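Local coordinates for protein oxidoreductase YdhF (Escherichia coli, PDB 1OG6) that may function as an NADP-dependent oxidoreductase of the aldo/keto reductase family, holding its cofactor at the C-terminal end of an alpha/beta barrel, at residues 178-183 against 205-210; 209-214 against 245-250. All blocks are in the same frame, centred on the assembly; numbering follows the deposited sequence.

Contact 1. Residues 178-183 against 205-210. With NAP (NADP nicotinamide-adenine-dinucleotide phosphate), chain F.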
ATOM      1  N   THR C 178      -9.894  15.943   7.661  1.00 25.11           N
ATOM      2  CA  THR C 178     -10.663  14.898   6.984  1.00 23.34           C
ATOM      3  C   THR C 178     -10.090  14.486   5.628  1.00 23.53           C
ATOM      4  O   THR C 178      -9.052  14.978   5.205  1.00 23.09           O
ATOM      5  CB  THR C 178     -12.134  15.355   6.784  1.00 21.08           C
ATOM      6  OG1 THR C 178     -12.939  14.231   6.440  1.00 19.18           O
ATOM      7  CG2 THR C 178     -12.243  16.381   5.667  1.00 20.06           C
ATOM      8  N   ASN C 179     -10.779  13.566   4.964  1.00 23.42           N
ATOM      9  CA  ASN C 179     -10.387  13.070   3.644  1.00 22.51           C
ATOM     10  C   ASN C 179     -11.687  12.653   2.951  1.00 22.97           C
ATOM     11  O   ASN C 179     -12.054  11.478   2.935  1.00 22.91           O
ATOM     12  CB  ASN C 179      -9.416  11.881   3.771  1.00 19.61           C
ATOM     13  CG  ASN C 179      -8.955  11.347   2.415  1.00 18.95           C
ATOM     14  OD1 ASN C 179      -9.040  12.041   1.410  1.00 18.04           O
ATOM     15  ND2 ASN C 179      -8.456  10.113   2.389  1.00 16.35           N
ATOM     16  N   GLN C 180     -12.388  13.637   2.395  1.00 22.64           N
ATOM     17  CA  GLN C 180     -13.655  13.389   1.731  1.00 22.66           C
ATOM     18  C   GLN C 180     -13.547  12.377   0.616  1.00 23.08           C
ATOM     19  O   GLN C 180     -13.051  12.688  -0.455  1.00 24.79           O
ATOM     20  CB  GLN C 180     -14.232  14.680   1.164  1.00 22.15           C
ATOM     21  CG  GLN C 180     -15.552  14.445   0.463  1.00 23.73           C
ATOM     22  CD  GLN C 180     -16.308  15.714   0.177  1.00 25.63           C
ATOM     23  OE1 GLN C 180     -16.419  16.591   1.033  1.00 27.25           O
ATOM     24  NE2 GLN C 180     -16.853  15.816  -1.023  1.00 24.73           N
ATOM     25  N   VAL C 181     -14.038  11.171   0.859  1.00 22.58           N
ATOM     26  CA  VAL C 181     -13.984  10.120  -0.144  1.00 22.60           C
ATOM     27  C   VAL C 181     -15.377   9.584  -0.471  1.00 23.39           C
ATOM     28  O   VAL C 181     -16.336   9.879   0.244  1.00 23.03           O
ATOM     29  CB  VAL C 181     -13.092   8.971   0.348  1.00 21.84           C
ATOM     30  CG1 VAL C 181     -11.659   9.419   0.384  1.00 21.69           C
ATOM     31  CG2 VAL C 181     -13.514   8.539   1.734  1.00 21.08           C
ATOM     32  N   GLU C 182     -15.495   8.809  -1.550  1.00 22.84           N
ATOM     33  CA  GLU C 182     -16.790   8.242  -1.924  1.00 23.25           C
ATOM     34  C   GLU C 182     -17.021   6.879  -1.298  1.00 23.68           C
ATOM     35  O   GLU C 182     -16.198   5.982  -1.464  1.00 24.31           O
ATOM     36  CB  GLU C 182     -16.915   8.088  -3.437  1.00 23.80           C
ATOM     37  CG  GLU C 182     -17.945   7.024  -3.821  1.00 27.79           C
ATOM     38  CD  GLU C 182     -18.398   7.095  -5.267  1.00 30.56           C
ATOM     39  OE1 GLU C 182     -17.540   7.335  -6.151  1.00 31.40           O
ATOM     40  OE2 GLU C 182     -19.616   6.895  -5.511  1.00 30.55           O
ATOM     41  N   ILE C 183     -18.143   6.715  -0.592  1.00 22.61           N
ATOM     42  CA  ILE C 183     -18.475   5.432   0.036  1.00 20.78           C
ATOM     43  C   ILE C 183     -19.952   5.129  -0.129  1.00 20.84           C
ATOM     44  O   ILE C 183     -20.792   5.901   0.303  1.00 21.51           O
ATOM     45  CB  ILE C 183     -18.202   5.404   1.560  1.00 18.43           C
ATOM     46  CG1 ILE C 183     -16.865   6.063   1.887  1.00 17.60           C
ATOM     47  CG2 ILE C 183     -18.160   3.963   2.036  1.00 16.60           C
ATOM     48  CD1 ILE C 183     -16.611   6.209   3.362  1.00 14.30           C
ATOM     49  N   ARG C 205     -12.361  11.627  10.653  1.00 22.50           N
ATOM     50  CA  ARG C 205     -13.667  11.277  10.098  1.00 22.16           C
ATOM     51  C   ARG C 205     -13.817  11.722   8.662  1.00 20.80           C
ATOM     52  O   ARG C 205     -13.798  12.921   8.383  1.00 19.64           O
ATOM     53  CB  ARG C 205     -14.795  11.907  10.918  1.00 23.91           C
ATOM     54  CG  ARG C 205     -15.454  10.983  11.935  1.00 25.17           C
ATOM     55  CD  ARG C 205     -14.679  10.866  13.241  1.00 26.08           C
ATOM     56  NE  ARG C 205     -13.965   9.598  13.365  1.00 28.73           N
ATOM     57  CZ  ARG C 205     -13.614   9.055  14.527  1.00 29.08           C
ATOM     58  NH1 ARG C 205     -13.920   9.673  15.661  1.00 30.09           N
ATOM     59  NH2 ARG C 205     -12.950   7.904  14.558  1.00 27.00           N
ATOM     60  N   PRO C 206     -13.998  10.762   7.735  1.00 20.56           N
ATOM     61  CA  PRO C 206     -14.161  10.986   6.297  1.00 20.30           C
ATOM     62  C   PRO C 206     -15.564  11.379   5.897  1.00 19.58           C
ATOM     63  O   PRO C 206     -16.506  10.686   6.240  1.00 20.44           O
ATOM     64  CB  PRO C 206     -13.797   9.636   5.707  1.00 19.14           C
ATOM     65  CG  PRO C 206     -14.410   8.721   6.681  1.00 17.85           C
ATOM     66  CD  PRO C 206     -13.966   9.314   8.010  1.00 19.71           C
ATOM     67  N   MET C 207     -15.701  12.489   5.184  1.00 19.93           N
ATOM     68  CA  MET C 207     -17.002  12.931   4.696  1.00 21.69           C
ATOM     69  C   MET C 207     -17.224  12.044   3.483  1.00 23.83           C
ATOM     70  O   MET C 207     -16.378  11.983   2.603  1.00 25.40           O
ATOM     71  CB  MET C 207     -16.931  14.403   4.302  1.00 21.19           C
ATOM     72  CG  MET C 207     -16.620  15.296   5.493  1.00 21.21           C
ATOM     73  SD  MET C 207     -16.173  16.985   5.109  1.00 21.60           S
ATOM     74  CE  MET C 207     -17.716  17.621   4.477  1.00 20.84           C
ATOM     75  N   ALA C 208     -18.342  11.337   3.434  1.00 25.74           N
ATOM     76  CA  ALA C 208     -18.579  10.419   2.327  1.00 27.70           C
ATOM     77  C   ALA C 208     -19.472  10.985   1.250  1.00 29.60           C
ATOM     78  O   ALA C 208     -20.603  11.367   1.520  1.00 30.73           O
ATOM     79  CB  ALA C 208     -19.168   9.128   2.859  1.00 26.91           C
ATOM     80  N   TRP C 209     -18.980  11.032   0.018  1.00 31.89           N
ATOM     81  CA  TRP C 209     -19.804  11.563  -1.048  1.00 34.23           C
ATOM     82  C   TRP C 209     -20.432  10.529  -1.958  1.00 36.75           C
ATOM     83  O   TRP C 209     -19.957   9.402  -2.072  1.00 36.51           O
ATOM     84  CB  TRP C 209     -19.046  12.602  -1.885  1.00 32.87           C
ATOM     85  CG  TRP C 209     -17.750  12.192  -2.543  1.00 31.58           C
ATOM     86  CD1 TRP C 209     -16.484  12.372  -2.047  1.00 30.88           C
ATOM     87  CD2 TRP C 209     -17.586  11.695  -3.881  1.00 30.97           C
ATOM     88  NE1 TRP C 209     -15.548  12.036  -2.998  1.00 30.34           N
ATOM     89  CE2 TRP C 209     -16.197  11.618  -4.132  1.00 31.80           C
ATOM     90  CE3 TRP C 209     -18.479  11.313  -4.893  1.00 30.15           C
ATOM     91  CZ2 TRP C 209     -15.680  11.174  -5.361  1.00 31.55           C
ATOM     92  CZ3 TRP C 209     -17.966  10.872  -6.113  1.00 29.51           C
ATOM     93  CH2 TRP C 209     -16.579  10.808  -6.334  1.00 30.38           C
ATOM     94  N   SER C 210     -21.529  10.943  -2.585  1.00 39.64           N
ATOM     95  CA  SER C 210     -22.301  10.115  -3.499  1.00 42.02           C
ATOM     96  C   SER C 210     -22.685   8.763  -2.902  1.00 43.37           C
ATOM     97  O   SER C 210     -22.501   7.720  -3.537  1.00 44.02           O
ATOM     98  CB  SER C 210     -21.531   9.923  -4.808  1.00 42.41           C
ATOM     99  OG  SER C 210     -21.396  11.155  -5.495  1.00 41.48           O
TER
HETATM  100  PA  NAP F1299     -25.760  11.502  -3.784  1.00 65.10           P
HETATM  101  O1A NAP F1299     -25.530  10.239  -4.368  0.62 64.24           O
HETATM  102  O2A NAP F1299     -26.053  11.765  -2.322  0.65 64.98           O
HETATM  103  O5B NAP F1299     -26.952  12.244  -4.562  1.00 64.28           O
HETATM  104  C5B NAP F1299     -28.145  11.478  -4.833  1.00 64.53           C
HETATM  105  C4B NAP F1299     -28.751  12.145  -6.115  0.78 63.66           C
HETATM  106  O4B NAP F1299     -29.944  11.308  -6.373  0.99 64.03           O
HETATM  107  C3B NAP F1299     -29.333  13.567  -5.907  0.60 63.31           C
HETATM  108  O3B NAP F1299     -28.949  14.305  -7.062  1.00 61.10           O
HETATM  109  C2B NAP F1299     -30.840  13.430  -5.824  0.90 63.55           C
HETATM  110  O2B NAP F1299     -31.546  14.399  -6.595  0.32 64.46           O
HETATM  111  C1B NAP F1299     -31.161  12.000  -6.351  1.00 63.65           C
HETATM  112  N9A NAP F1299     -32.107  11.338  -5.466  0.87 63.23           N
HETATM  113  C8A NAP F1299     -32.189  11.281  -4.086  1.00 63.22           C
HETATM  114  N7A NAP F1299     -33.204  10.571  -3.630  0.62 63.21           N
HETATM  115  C5A NAP F1299     -33.826  10.134  -4.792  1.00 62.95           C
HETATM  116  C6A NAP F1299     -34.971   9.333  -4.957  0.75 63.05           C
HETATM  117  N6A NAP F1299     -35.737   8.799  -3.985  0.65 63.07           N
HETATM  118  N1A NAP F1299     -35.370   9.051  -6.277  0.84 63.50           N
HETATM  119  N3A NAP F1299     -33.518  10.345  -7.240  1.00 62.63           N
HETATM  120  C4A NAP F1299     -33.146  10.609  -5.930  0.08 63.07           C
HETATM  121  O3  NAP F1299     -24.504  12.423  -4.093  0.77 64.09           O
HETATM  122  PN  NAP F1299     -24.212  13.468  -5.236  1.00 63.03           P
HETATM  123  O1N NAP F1299     -23.259  13.200  -6.319  0.51 63.25           O
HETATM  124  O2N NAP F1299     -24.619  14.845  -4.821  0.87 62.48           O
HETATM  125  O5D NAP F1299     -22.801  13.685  -4.465  0.20 62.07           O
HETATM  126  C5D NAP F1299     -22.671  13.798  -2.993  1.00 60.15           C
HETATM  127  C4D NAP F1299     -22.086  15.139  -2.579  0.86 59.72           C
HETATM  128  O4D NAP F1299     -20.644  15.104  -2.413  0.38 59.19           O
HETATM  129  C3D NAP F1299     -22.390  16.387  -3.485  1.00 59.64           C
HETATM  130  O3D NAP F1299     -23.511  17.136  -3.002  0.60 60.33           O
HETATM  131  O2D NAP F1299     -21.104  18.384  -2.731  1.00 58.46           O
HETATM  132  C1D NAP F1299     -20.019  16.273  -3.030  1.00 58.72           C
HETATM  133  N1N NAP F1299     -19.025  15.803  -4.066  0.62 57.85           N
HETATM  134  C2N NAP F1299     -17.636  15.740  -3.782  1.00 57.16           C
HETATM  135  C3N NAP F1299     -16.758  15.327  -4.785  0.81 57.37           C
HETATM  136  C7N NAP F1299     -15.257  15.260  -4.473  0.35 57.19           C
HETATM  137  O7N NAP F1299     -14.540  14.902  -5.371  1.00 57.01           O
HETATM  138  N7N NAP F1299     -14.790  15.575  -3.295  1.00 56.79           N
HETATM  139  C4N NAP F1299     -17.241  14.961  -6.123  1.00 57.29           C
HETATM  140  C5N NAP F1299     -18.642  15.034  -6.370  0.56 57.44           C
HETATM  141  C6N NAP F1299     -19.556  15.453  -5.358  0.76 57.27           C
HETATM  142  P2B NAP F1299     -32.935  15.089  -6.132  1.00 65.03           P
HETATM  143  O1X NAP F1299     -33.162  16.071  -4.987  0.58 64.55           O
HETATM  144  O2X NAP F1299     -33.885  15.053  -7.307  1.00 64.90           O
HETATM  145  O3X NAP F1299     -32.192  16.289  -6.674  0.91 65.47           O
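W209 N donates to V181 O, the well-formed backbone bond between these two parallel strands (2.9 Å, 156° at the hydrogen). One step back, V181 N gives a weak bond to M207 O at 3.0 Å. Strands 179-182 and 207-209 are joined through helix 195-201, a beta-alpha-beta unit of the TIM barrel. At their C-terminal ends the contact becomes a cofactor site. The W209 indole lies between protein and nicotinamide. E182 CB sits 3.6 Å from the centroid of its six-membered ring, only 8° off the normal, a CH-pi contact over the face. On the opposite face, NAP C3N lies 3.7 Å above the ring plane. W209 CG stands between the backbone N and the carbonyl carbon (chi1 57°), which swings the ring back over the neighbouring strand. Q180 CG comes to the ring edge, 3.4 Å from W209 CD1. W209 NE1 is hydrogen-bonded to N159 OD1. S210 OG lies 2.9 Å from NAP O1N and also within hydrogen-bonding distance of NAP O5D; its one proton could serve either oxygen. On the other side of the sheet the packing is apolar: I183 CD1 meets A208 CB at 3.9 Å, and V181 CG2 touches P206 CB. With an alanine in place of W209, one nicotinamide face would probably lose its flat support and N159 OD1 its indole N-H. The chemistry is that of a platform: an aromatic face for the nicotinamide, a hydroxyl for the phosphate, and an apolar layer between the sheet and helix 195-201.

Contact 2. Residues 209-214 against 245-250; sequences WSCLGG and VVNAWV. With NAP (NADP nicotinamide-adenine-dinucleotide phosphate), chain F.
The flat amide of N247 meets C211 through its nitrogen: ND2 lies 3.9 Å from C211 CB and slightly farther from SG. No hydrogen bond crosses here. The loop 209-214 is part of the NADP(+)-binding loop of this TIM-barrel reductase. It follows a barrel strand and makes a type I beta turn from S210 to G213, closed by G213 N to S210 O at 2.8 Å. The other flat group of helix 242-251, the W249 indole, has V250 CG2 in plane at its edge. It stacks on the ring of W285. C211 points toward the helix; L212 meets it with CD2. V246 CG1 stands anti to its own backbone N (chi1 -174°), which sends the methyl across to C211 O, 3.5 Å away. The same methyl meets L212 CD2. C211 SG lies 4.3 Å from V250 CG1, a loose apolar touch. The contact is buried but small, so the helix backs the turn through a few side chains. L212 faces two ways, for its CD1 lies 3.8 Å from NAP C5B while CD2 packs on the helix. G213 and G214 both have positive phi, which favours glycine. Backbone N-H groups of the loop meet one cofactor phosphate. L212 N makes a weak bond to NAP O1A at 3.1 Å. G214 N, in a poorly ordered residue, is hydrogen-bonded to the same NAP O1A at 2.9 Å.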
ATOM      1  N   TRP C 209     -18.980  11.032   0.018  1.00 31.89           N
ATOM      2  CA  TRP C 209     -19.804  11.563  -1.048  1.00 34.23           C
ATOM      3  C   TRP C 209     -20.432  10.529  -1.958  1.00 36.75           C
ATOM      4  O   TRP C 209     -19.957   9.402  -2.072  1.00 36.51           O
ATOM      5  CB  TRP C 209     -19.046  12.602  -1.885  1.00 32.87           C
ATOM      6  CG  TRP C 209     -17.750  12.192  -2.543  1.00 31.58           C
ATOM      7  CD1 TRP C 209     -16.484  12.372  -2.047  1.00 30.88           C
ATOM      8  CD2 TRP C 209     -17.586  11.695  -3.881  1.00 30.97           C
ATOM      9  NE1 TRP C 209     -15.548  12.036  -2.998  1.00 30.34           N
ATOM     10  CE2 TRP C 209     -16.197  11.618  -4.132  1.00 31.80           C
ATOM     11  CE3 TRP C 209     -18.479  11.313  -4.893  1.00 30.15           C
ATOM     12  CZ2 TRP C 209     -15.680  11.174  -5.361  1.00 31.55           C
ATOM     13  CZ3 TRP C 209     -17.966  10.872  -6.113  1.00 29.51           C
ATOM     14  CH2 TRP C 209     -16.579  10.808  -6.334  1.00 30.38           C
ATOM     15  N   SER C 210     -21.529  10.943  -2.585  1.00 39.64           N
ATOM     16  CA  SER C 210     -22.301  10.115  -3.499  1.00 42.02           C
ATOM     17  C   SER C 210     -22.685   8.763  -2.902  1.00 43.37           C
ATOM     18  O   SER C 210     -22.501   7.720  -3.537  1.00 44.02           O
ATOM     19  CB  SER C 210     -21.531   9.923  -4.808  1.00 42.41           C
ATOM     20  OG  SER C 210     -21.396  11.155  -5.495  1.00 41.48           O
ATOM     21  N   CYS C 211     -23.222   8.791  -1.683  1.00 45.18           N
ATOM     22  CA  CYS C 211     -23.648   7.574  -0.995  1.00 47.08           C
ATOM     23  C   CYS C 211     -24.702   6.882  -1.826  1.00 48.55           C
ATOM     24  O   CYS C 211     -24.891   5.670  -1.718  1.00 49.33           O
ATOM     25  CB  CYS C 211     -24.239   7.892   0.372  1.00 46.16           C
ATOM     26  SG  CYS C 211     -23.114   8.744   1.463  1.00 48.37           S
ATOM     27  N   LEU C 212     -25.393   7.667  -2.650  1.00 50.46           N
ATOM     28  CA  LEU C 212     -26.432   7.139  -3.524  1.00 51.74           C
ATOM     29  C   LEU C 212     -25.896   7.012  -4.943  1.00 53.02           C
ATOM     30  O   LEU C 212     -26.640   7.153  -5.911  1.00 52.68           O
ATOM     31  CB  LEU C 212     -27.659   8.052  -3.504  1.00 49.52           C
ATOM     32  CG  LEU C 212     -28.184   8.388  -2.109  1.00 47.46           C
ATOM     33  CD1 LEU C 212     -29.546   9.038  -2.235  1.00 47.36           C
ATOM     34  CD2 LEU C 212     -28.280   7.126  -1.270  1.00 46.47           C
ATOM     35  N   GLY C 213     -24.598   6.740  -5.048  1.00 55.21           N
ATOM     36  CA  GLY C 213     -23.960   6.588  -6.341  1.00 57.96           C
ATOM     37  C   GLY C 213     -24.313   7.715  -7.286  1.00 60.39           C
ATOM     38  O   GLY C 213     -24.402   7.513  -8.498  1.00 61.16           O
ATOM     39  N   GLY C 214     -24.523   8.904  -6.728  1.00 62.26           N
ATOM     40  CA  GLY C 214     -24.866  10.060  -7.541  1.00 63.55           C
ATOM     41  C   GLY C 214     -26.309  10.057  -8.010  1.00 64.09           C
ATOM     42  O   GLY C 214     -26.698  10.875  -8.843  1.00 64.47           O
ATOM     43  N   VAL C 245     -31.659   3.106   4.276  1.00 26.19           N
ATOM     44  CA  VAL C 245     -30.955   1.869   4.589  1.00 24.24           C
ATOM     45  C   VAL C 245     -29.505   2.038   4.126  1.00 24.38           C
ATOM     46  O   VAL C 245     -28.573   1.561   4.771  1.00 24.29           O
ATOM     47  CB  VAL C 245     -31.610   0.666   3.881  1.00 22.15           C
ATOM     48  CG1 VAL C 245     -30.916  -0.605   4.261  1.00 21.26           C
ATOM     49  CG2 VAL C 245     -33.059   0.577   4.263  1.00 21.75           C
ATOM     50  N   VAL C 246     -29.317   2.742   3.014  1.00 23.12           N
ATOM     51  CA  VAL C 246     -27.987   2.990   2.491  1.00 21.96           C
ATOM     52  C   VAL C 246     -27.279   3.996   3.390  1.00 22.56           C
ATOM     53  O   VAL C 246     -26.171   3.750   3.846  1.00 24.69           O
ATOM     54  CB  VAL C 246     -28.050   3.552   1.068  1.00 21.02           C
ATOM     55  CG1 VAL C 246     -26.667   3.663   0.493  1.00 19.62           C
ATOM     56  CG2 VAL C 246     -28.890   2.658   0.200  1.00 21.84           C
ATOM     57  N   ASN C 247     -27.917   5.131   3.652  1.00 22.34           N
ATOM     58  CA  ASN C 247     -27.317   6.152   4.505  1.00 22.66           C
ATOM     59  C   ASN C 247     -26.990   5.562   5.882  1.00 23.48           C
ATOM     60  O   ASN C 247     -26.352   6.205   6.696  1.00 24.95           O
ATOM     61  CB  ASN C 247     -28.260   7.376   4.641  1.00 24.15           C
ATOM     62  CG  ASN C 247     -27.936   8.514   3.632  1.00 27.07           C
ATOM     63  OD1 ASN C 247     -28.827   9.208   3.128  1.00 25.44           O
ATOM     64  ND2 ASN C 247     -26.655   8.708   3.359  1.00 27.49           N
ATOM     65  N   ALA C 248     -27.419   4.333   6.145  1.00 24.49           N
ATOM     66  CA  ALA C 248     -27.147   3.691   7.438  1.00 23.73           C
ATOM     67  C   ALA C 248     -26.038   2.668   7.254  1.00 23.69           C
ATOM     68  O   ALA C 248     -25.162   2.516   8.110  1.00 23.28           O
ATOM     69  CB  ALA C 248     -28.406   3.010   7.973  1.00 22.60           C
ATOM     70  N   TRP C 249     -26.098   1.957   6.130  1.00 22.92           N
ATOM     71  CA  TRP C 249     -25.095   0.964   5.785  1.00 21.41           C
ATOM     72  C   TRP C 249     -23.760   1.690   5.847  1.00 21.45           C
ATOM     73  O   TRP C 249     -22.768   1.160   6.340  1.00 22.42           O
ATOM     74  CB  TRP C 249     -25.325   0.455   4.365  1.00 19.57           C
ATOM     75  CG  TRP C 249     -24.322  -0.566   3.938  1.00 19.54           C
ATOM     76  CD1 TRP C 249     -24.360  -1.907   4.187  1.00 18.24           C
ATOM     77  CD2 TRP C 249     -23.100  -0.323   3.235  1.00 18.51           C
ATOM     78  NE1 TRP C 249     -23.236  -2.513   3.685  1.00 16.67           N
ATOM     79  CE2 TRP C 249     -22.445  -1.562   3.095  1.00 17.46           C
ATOM     80  CE3 TRP C 249     -22.492   0.824   2.712  1.00 18.72           C
ATOM     81  CZ2 TRP C 249     -21.211  -1.688   2.453  1.00 16.16           C
ATOM     82  CZ3 TRP C 249     -21.264   0.695   2.077  1.00 18.43           C
ATOM     83  CH2 TRP C 249     -20.638  -0.552   1.954  1.00 16.15           C
ATOM     84  N   VAL C 250     -23.767   2.921   5.341  1.00 21.23           N
ATOM     85  CA  VAL C 250     -22.594   3.784   5.307  1.00 19.29           C
ATOM     86  C   VAL C 250     -22.298   4.306   6.711  1.00 19.09           C
ATOM     87  O   VAL C 250     -21.172   4.268   7.198  1.00 18.82           O
ATOM     88  CB  VAL C 250     -22.845   5.005   4.386  1.00 18.04           C
ATOM     89  CG1 VAL C 250     -21.635   5.897   4.371  1.00 16.51           C
ATOM     90  CG2 VAL C 250     -23.170   4.551   2.979  1.00 15.94           C
TER
HETATM   91  PA  NAP F1299     -25.760  11.502  -3.784  1.00 65.10           P
HETATM   92  O1A NAP F1299     -25.530  10.239  -4.368  0.62 64.24           O
HETATM   93  O2A NAP F1299     -26.053  11.765  -2.322  0.65 64.98           O
HETATM   94  O5B NAP F1299     -26.952  12.244  -4.562  1.00 64.28           O
HETATM   95  C5B NAP F1299     -28.145  11.478  -4.833  1.00 64.53           C
HETATM   96  C4B NAP F1299     -28.751  12.145  -6.115  0.78 63.66           C
HETATM   97  O4B NAP F1299     -29.944  11.308  -6.373  0.99 64.03           O
HETATM   98  C3B NAP F1299     -29.333  13.567  -5.907  0.60 63.31           C
HETATM   99  O3B NAP F1299     -28.949  14.305  -7.062  1.00 61.10           O
HETATM  100  C2B NAP F1299     -30.840  13.430  -5.824  0.90 63.55           C
HETATM  101  O2B NAP F1299     -31.546  14.399  -6.595  0.32 64.46           O
HETATM  102  C1B NAP F1299     -31.161  12.000  -6.351  1.00 63.65           C
HETATM  103  N9A NAP F1299     -32.107  11.338  -5.466  0.87 63.23           N
HETATM  104  C8A NAP F1299     -32.189  11.281  -4.086  1.00 63.22           C
HETATM  105  N7A NAP F1299     -33.204  10.571  -3.630  0.62 63.21           N
HETATM  106  C5A NAP F1299     -33.826  10.134  -4.792  1.00 62.95           C
HETATM  107  C6A NAP F1299     -34.971   9.333  -4.957  0.75 63.05           C
HETATM  108  N6A NAP F1299     -35.737   8.799  -3.985  0.65 63.07           N
HETATM  109  N1A NAP F1299     -35.370   9.051  -6.277  0.84 63.50           N
HETATM  110  N3A NAP F1299     -33.518  10.345  -7.240  1.00 62.63           N
HETATM  111  C4A NAP F1299     -33.146  10.609  -5.930  0.08 63.07           C
HETATM  112  O3  NAP F1299     -24.504  12.423  -4.093  0.77 64.09           O
HETATM  113  PN  NAP F1299     -24.212  13.468  -5.236  1.00 63.03           P
HETATM  114  O1N NAP F1299     -23.259  13.200  -6.319  0.51 63.25           O
HETATM  115  O2N NAP F1299     -24.619  14.845  -4.821  0.87 62.48           O
HETATM  116  O5D NAP F1299     -22.801  13.685  -4.465  0.20 62.07           O
HETATM  117  C5D NAP F1299     -22.671  13.798  -2.993  1.00 60.15           C
HETATM  118  C4D NAP F1299     -22.086  15.139  -2.579  0.86 59.72           C
HETATM  119  O4D NAP F1299     -20.644  15.104  -2.413  0.38 59.19           O
HETATM  120  C3D NAP F1299     -22.390  16.387  -3.485  1.00 59.64           C
HETATM  121  O3D NAP F1299     -23.511  17.136  -3.002  0.60 60.33           O
HETATM  122  O2D NAP F1299     -21.104  18.384  -2.731  1.00 58.46           O
HETATM  123  C1D NAP F1299     -20.019  16.273  -3.030  1.00 58.72           C
HETATM  124  N1N NAP F1299     -19.025  15.803  -4.066  0.62 57.85           N
HETATM  125  C2N NAP F1299     -17.636  15.740  -3.782  1.00 57.16           C
HETATM  126  C3N NAP F1299     -16.758  15.327  -4.785  0.81 57.37           C
HETATM  127  C7N NAP F1299     -15.257  15.260  -4.473  0.35 57.19           C
HETATM  128  O7N NAP F1299     -14.540  14.902  -5.371  1.00 57.01           O
HETATM  129  N7N NAP F1299     -14.790  15.575  -3.295  1.00 56.79           N
HETATM  130  C4N NAP F1299     -17.241  14.961  -6.123  1.00 57.29           C
HETATM  131  C5N NAP F1299     -18.642  15.034  -6.370  0.56 57.44           C
HETATM  132  C6N NAP F1299     -19.556  15.453  -5.358  0.76 57.27           C
HETATM  133  P2B NAP F1299     -32.935  15.089  -6.132  1.00 65.03           P
HETATM  134  O1X NAP F1299     -33.162  16.071  -4.987  0.58 64.55           O
HETATM  135  O2X NAP F1299     -33.885  15.053  -7.307  1.00 64.90           O
HETATM  136  O3X NAP F1299     -32.192  16.289  -6.674  0.91 65.47           O

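Overall arrangement
The two contacts follow one another along the chain and share W209 and S210, where strand 207-209 passes into the cofactor loop. The centres of contact 1 and contact 2 are about 11 Å apart. Contact 1 belongs to the barrel sheet, near the centre of the chain. Contact 2 lies farther out, where the loop rests on helix 242-251. They also touch directly: I183 O is 3.8 Å from V250 CG2 and 3.8 Å from C211 SG. Both reach the same NADP molecule, contact 1 mainly at the nicotinamide and its phosphate, contact 2 at the adenosine-side phosphate. The loop carries the chain from the barrel sheet, past the cofactor, to its packing on helix 242-251.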